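Local coordinates for protein MstE (Scytonema sp. PCC 10023, PDB 6SBF) that probably cyclises polyprenyl substrates into polycyclic, merosterol-type scaffolds, as a single-domain class II terpene cyclase, at residues 303-309 with 349-353; 175-181 with 193-197. The protein carries 1 engineered substitution. One frame throughout, in Å; residues are numbered along the deposited sequence.

Interaction 1 of 2, residues 303-309 with 349-353; sequences GSWVSSA and SIFTT
W305 and T353 meet where the loop 303-309 runs over the first turn of helix 350-363. The backbone N of W305 donates to T353 OG1 at 3.0 Å in a nearly straight bond (166°), and T353 OG1 in turn donates a hydrogen bond to S349 O at 2.7 Å. S349 O also takes the helical bond from T353 N, so two donors grip this one carbonyl. With OG1 beside its own backbone N (chi1 -65°), T353 turns CG2 the other way, to the edge of the indole near the ring plane, 4.0 Å from W305 CE3. T352 likewise accepts a loop N-H: its OG1 takes S308 N at 3.0 Å (171°), and its CG2 lies 3.4 Å from V306 O. Its second partner is different, D346 OD2, so the hydroxyl ties the loop to the residues leading into the helix. This side is tightly packed and buried, and A309 CB closes it against F351 CD1 at 3.7 Å. The looser side is at V306, whose side chain points away from the helix and is exposed, and at the partly exposed S307. S307 OG stands 2.7 Å from S349 OG and is also bonded to D346 O. S349 sits at the N-cap, yet its hydroxyl caps no backbone N-H of the helix. The contact thus ties a connecting loop to the start of the last helix of this alpha6-alpha6 barrel cyclase. W305 packs on helix 18-37, while T265 and F266 of helix 265-275 flank the S308 end, just before strand 311-313.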
loop_
_atom_site.group_PDB
_atom_site.type_symbol
_atom_site.label_atom_id
_atom_site.label_comp_id
_atom_site.label_asym_id
_atom_site.label_seq_id
_atom_site.Cartn_x
_atom_site.Cartn_y
_atom_site.Cartn_z
ATOM N N GLY A 303 -2.844 -12.971 16.122
ATOM C CA GLY A 303 -3.398 -12.858 14.764
ATOM C C GLY A 303 -2.648 -11.883 13.883
ATOM O O GLY A 303 -2.929 -11.834 12.696
ATOM N N SER A 304 -1.747 -11.067 14.434
ATOM C CA SER A 304 -0.975 -10.076 13.670
ATOM C C SER A 304 0.255 -10.729 13.022
ATOM O O SER A 304 0.621 -11.855 13.356
ATOM C CB SER A 304 -0.551 -8.953 14.556
ATOM O OG SER A 304 0.441 -9.372 15.503
ATOM N N TRP A 305 0.838 -9.989 12.109
ATOM C CA TRP A 305 2.189 -10.315 11.622
ATOM C C TRP A 305 3.130 -9.198 12.116
ATOM O O TRP A 305 2.704 -8.065 12.303
ATOM C CB TRP A 305 2.253 -10.430 10.096
ATOM C CG TRP A 305 1.741 -11.719 9.572
ATOM C CD1 TRP A 305 2.454 -12.820 9.287
ATOM C CD2 TRP A 305 0.355 -12.074 9.342
ATOM N NE1 TRP A 305 1.664 -13.859 8.959
ATOM C CE2 TRP A 305 0.366 -13.416 8.936
ATOM C CE3 TRP A 305 -0.863 -11.409 9.392
ATOM C CZ2 TRP A 305 -0.812 -14.116 8.598
ATOM C CZ3 TRP A 305 -2.029 -12.068 9.035
ATOM C CH2 TRP A 305 -1.987 -13.400 8.637
ATOM N N VAL A 306 4.419 -9.535 12.261
ATOM C CA VAL A 306 5.548 -8.617 12.589
ATOM C C VAL A 306 5.500 -7.410 11.653
ATOM O O VAL A 306 5.515 -7.591 10.442
ATOM C CB VAL A 306 6.890 -9.390 12.581
ATOM C CG1 VAL A 306 8.079 -8.491 12.740
ATOM C CG2 VAL A 306 6.920 -10.470 13.652
ATOM N N SER A 307 5.558 -6.200 12.199
ATOM C CA SER A 307 5.666 -4.950 11.436
ATOM C C SER A 307 6.839 -5.001 10.479
ATOM O O SER A 307 7.986 -5.300 10.913
ATOM C CB SER A 307 5.819 -3.823 12.322
ATOM O OG SER A 307 4.721 -3.774 13.215
ATOM N N SER A 308 6.575 -4.651 9.232
ATOM C CA SER A 308 7.636 -4.526 8.218
ATOM C C SER A 308 7.265 -3.545 7.138
ATOM O O SER A 308 7.871 -3.570 6.066
ATOM C CB SER A 308 8.081 -5.896 7.687
ATOM O OG SER A 308 6.976 -6.588 7.103
ATOM N N ALA A 309 6.270 -2.687 7.353
ATOM C CA ALA A 309 5.864 -1.686 6.371
ATOM C C ALA A 309 6.746 -0.456 6.511
ATOM O O ALA A 309 6.444 0.447 7.234
ATOM C CB ALA A 309 4.409 -1.362 6.501
ATOM N N SER A 349 1.523 -2.675 13.896
ATOM C CA SER A 349 1.433 -3.872 13.030
ATOM C C SER A 349 0.092 -3.913 12.277
ATOM O O SER A 349 -0.191 -4.975 11.684
ATOM C CB SER A 349 1.685 -5.164 13.774
ATOM O OG SER A 349 2.869 -5.127 14.574
ATOM N N ILE A 350 -0.675 -2.826 12.291
ATOM C CA ILE A 350 -2.002 -2.847 11.645
ATOM C C ILE A 350 -1.813 -2.781 10.118
ATOM O O ILE A 350 -2.438 -3.570 9.379
ATOM C CB ILE A 350 -2.817 -1.679 12.192
ATOM C CG1 ILE A 350 -3.242 -1.984 13.639
ATOM C CG2 ILE A 350 -4.029 -1.400 11.297
ATOM C CD1 ILE A 350 -3.852 -0.762 14.357
ATOM N N PHE A 351 -0.915 -1.919 9.652
ATOM C CA PHE A 351 -0.691 -1.744 8.204
ATOM C C PHE A 351 -0.176 -3.071 7.645
ATOM O O PHE A 351 -0.681 -3.540 6.587
ATOM C CB PHE A 351 0.264 -0.574 7.984
ATOM C CG PHE A 351 0.197 0.062 6.615
ATOM C CD1 PHE A 351 0.943 -0.417 5.544
ATOM C CD2 PHE A 351 -0.672 1.115 6.396
ATOM C CE1 PHE A 351 0.889 0.261 4.340
ATOM C CE2 PHE A 351 -0.730 1.772 5.194
ATOM C CZ PHE A 351 0.085 1.364 4.159
ATOM N N THR A 352 0.819 -3.693 8.267
ATOM C CA THR A 352 1.358 -4.978 7.792
ATOM C C THR A 352 0.279 -6.058 7.830
ATOM O O THR A 352 0.141 -6.799 6.869
ATOM C CB THR A 352 2.612 -5.377 8.606
ATOM O OG1 THR A 352 3.667 -4.417 8.454
ATOM C CG2 THR A 352 3.146 -6.715 8.145
ATOM N N THR A 353 -0.384 -6.192 8.961
ATOM C CA THR A 353 -1.369 -7.275 9.104
ATOM C C THR A 353 -2.482 -7.159 8.047
ATOM O O THR A 353 -2.871 -8.183 7.492
ATOM C CB THR A 353 -1.913 -7.259 10.539
ATOM O OG1 THR A 353 -0.837 -7.576 11.438
ATOM C CG2 THR A 353 -2.965 -8.328 10.736
#

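Interaction 2 of 2, residues 175-181 with 193-197; sequences AHTCVSA and LHDYL
Y196 reaches from helix 187-200 to the start of helix 177-183, and its hydroxyl lies 2.8 Å from T177 OG1 in a hydrogen bond that either group could donate. The ring leaves its helix with CG anti to the backbone N (chi1 172°), which carries OH past S180 to the beginning of the neighbouring helix. Small groups line its path: S180 OG comes within 3.5 Å of Y196 CE2, and A175 CB lies 4.1 Å from Y196 CE1, across the ring from CE2. Two leucines beside the tyrosine, L193 about a turn earlier and L197 next in sequence, fill in. L193 CD1 approaches S180 O at 3.5 Å, and L197, although its CB is not aimed at the facing helix, brings CD2 to 4.0 Å from A181 N. The contact is thus one tyrosine and two leucines laid against a surface of alanine, serine and threonine.

The next shell fixes S180. Its OG donates to H176 O at 2.8 Å from above the carbonyl plane, while S180 N bonds the same oxygen from the opposite face, so H176 O is held by two donors; I147 N also bonds S180 OG. H176 occupies the N-cap position, its CB pointing away from helix 187-200; T149 OG1 and G171 O hold its two ring nitrogens and Y210 stacks on it, with W211 edge-to-face.

The two short helical segments run roughly antiparallel, at 139°, with axes 10.5 Å apart at closest approach, as successive helices of a hairpin in this alpha6-alpha6 barrel. A181 continues onto L221 and T222 of helix 215-229, V179 faces helix 109-121, and N144 in a loop touches both A175 and Y196.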
loop_
_atom_site.group_PDB
_atom_site.type_symbol
_atom_site.label_atom_id
_atom_site.label_comp_id
_atom_site.label_asym_id
_atom_site.label_seq_id
_atom_site.Cartn_x
_atom_site.Cartn_y
_atom_site.Cartn_z
ATOM N N ALA A 175 6.090 13.748 -9.538
ATOM C CA ALA A 175 5.376 12.500 -9.811
ATOM C C ALA A 175 6.023 11.361 -9.039
ATOM O O ALA A 175 7.267 11.221 -9.089
ATOM C CB ALA A 175 5.319 12.220 -11.278
ATOM N N HIS A 176 5.219 10.514 -8.432
ATOM C CA HIS A 176 5.664 9.368 -7.612
ATOM C C HIS A 176 5.094 8.082 -8.190
ATOM O O HIS A 176 3.876 7.997 -8.385
ATOM C CB HIS A 176 5.217 9.554 -6.173
ATOM C CG HIS A 176 5.869 10.722 -5.544
ATOM N ND1 HIS A 176 5.241 11.573 -4.649
ATOM C CD2 HIS A 176 7.142 11.188 -5.685
ATOM C CE1 HIS A 176 6.123 12.503 -4.260
ATOM N NE2 HIS A 176 7.320 12.286 -4.877
ATOM N N THR A 177 5.907 7.076 -8.438
ATOM C CA THR A 177 5.398 5.872 -9.096
ATOM C C THR A 177 4.511 5.054 -8.167
ATOM O O THR A 177 3.515 4.468 -8.629
ATOM C CB THR A 177 6.590 5.104 -9.646
ATOM O OG1 THR A 177 7.374 5.978 -10.494
ATOM C CG2 THR A 177 6.169 3.918 -10.470
ATOM N N CYS A 178 4.828 5.005 -6.891
ATOM C CA CYS A 178 4.056 4.281 -5.875
ATOM C C CYS A 178 2.626 4.884 -5.798
ATOM O O CYS A 178 1.632 4.156 -5.812
ATOM C CB CYS A 178 4.754 4.336 -4.516
ATOM S SG CYS A 178 5.327 5.984 -4.000
ATOM N N VAL A 179 2.527 6.202 -5.725
ATOM C CA VAL A 179 1.237 6.899 -5.635
ATOM C C VAL A 179 0.519 6.769 -6.961
ATOM O O VAL A 179 -0.715 6.501 -6.978
ATOM C CB VAL A 179 1.424 8.351 -5.235
ATOM C CG1 VAL A 179 0.067 9.062 -5.129
ATOM C CG2 VAL A 179 2.185 8.424 -3.933
ATOM N N SER A 180 1.187 6.889 -8.088
ATOM C CA SER A 180 0.572 6.739 -9.410
ATOM C C SER A 180 -0.009 5.326 -9.556
ATOM O O SER A 180 -1.143 5.165 -10.060
ATOM C CB SER A 180 1.606 7.028 -10.492
ATOM O OG SER A 180 2.059 8.367 -10.447
ATOM N N ALA A 181 0.691 4.298 -9.119
ATOM C CA ALA A 181 0.243 2.915 -9.212
ATOM C C ALA A 181 -1.052 2.759 -8.407
ATOM O O ALA A 181 -2.014 2.100 -8.854
ATOM C CB ALA A 181 1.319 1.961 -8.747
ATOM N N LEU A 193 -3.075 7.559 -16.375
ATOM C CA LEU A 193 -1.754 7.224 -15.782
ATOM C C LEU A 193 -1.020 6.117 -16.562
ATOM O O LEU A 193 0.125 5.827 -16.272
ATOM C CB LEU A 193 -1.970 6.828 -14.338
ATOM C CG LEU A 193 -2.422 7.981 -13.457
ATOM C CD1 LEU A 193 -2.855 7.436 -12.113
ATOM C CD2 LEU A 193 -1.298 8.974 -13.222
ATOM N N HIS A 194 -1.670 5.477 -17.534
ATOM C CA HIS A 194 -1.134 4.280 -18.205
ATOM C C HIS A 194 0.294 4.510 -18.783
ATOM O O HIS A 194 1.160 3.667 -18.588
ATOM C CB HIS A 194 -2.136 3.842 -19.294
ATOM C CG HIS A 194 -1.585 2.800 -20.201
ATOM N ND1 HIS A 194 -0.811 3.131 -21.298
ATOM C CD2 HIS A 194 -1.629 1.436 -20.128
ATOM C CE1 HIS A 194 -0.449 2.016 -21.912
ATOM N NE2 HIS A 194 -0.920 0.945 -21.191
ATOM N N ASP A 195 0.466 5.530 -19.584
ATOM C CA ASP A 195 1.732 5.706 -20.317
ATOM C C ASP A 195 2.844 5.921 -19.297
ATOM O O ASP A 195 3.952 5.392 -19.488
ATOM C CB ASP A 195 1.611 6.797 -21.357
ATOM C CG ASP A 195 0.739 6.449 -22.553
ATOM O OD1 ASP A 195 0.183 5.335 -22.609
ATOM O OD2 ASP A 195 0.647 7.309 -23.416
ATOM N N TYR A 196 2.606 6.733 -18.270
ATOM C CA TYR A 196 3.614 6.978 -17.207
ATOM C C TYR A 196 3.980 5.652 -16.555
ATOM O O TYR A 196 5.184 5.337 -16.353
ATOM C CB TYR A 196 3.058 7.957 -16.177
ATOM C CG TYR A 196 3.940 8.100 -14.975
ATOM C CD1 TYR A 196 4.999 8.991 -14.950
ATOM C CD2 TYR A 196 3.726 7.300 -13.872
ATOM C CE1 TYR A 196 5.819 9.095 -13.839
ATOM C CE2 TYR A 196 4.550 7.412 -12.770
ATOM C CZ TYR A 196 5.626 8.283 -12.757
ATOM O OH TYR A 196 6.422 8.356 -11.639
ATOM N N LEU A 197 2.995 4.835 -16.226
ATOM C CA LEU A 197 3.294 3.523 -15.619
ATOM C C LEU A 197 4.086 2.656 -16.615
ATOM O O LEU A 197 5.054 1.967 -16.193
ATOM C CB LEU A 197 2.040 2.837 -15.155
ATOM C CG LEU A 197 1.333 3.572 -13.991
ATOM C CD1 LEU A 197 0.042 2.913 -13.648
ATOM C CD2 LEU A 197 2.209 3.620 -12.748
#

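Both contacts are largely buried, yet they lie on opposite sides of the chain's centre, their own centres 26 Å apart and their nearest atoms about 10 Å apart. They share no helix or strand. Interaction 1 fastens a loop without regular structure to a helix start 40 residues away, and does so mainly through threonine hydroxyls that accept backbone N-H groups; its V306-S307 edge is the more open side. Interaction 2 joins consecutive helices through segments 12 residues apart in sequence, mostly by side-chain packing, with one hydroxyl pair crossing between them. In each, a carbonyl at the N-cap residue, S349 or H176, takes both a helical N-H and a side-chain hydroxyl.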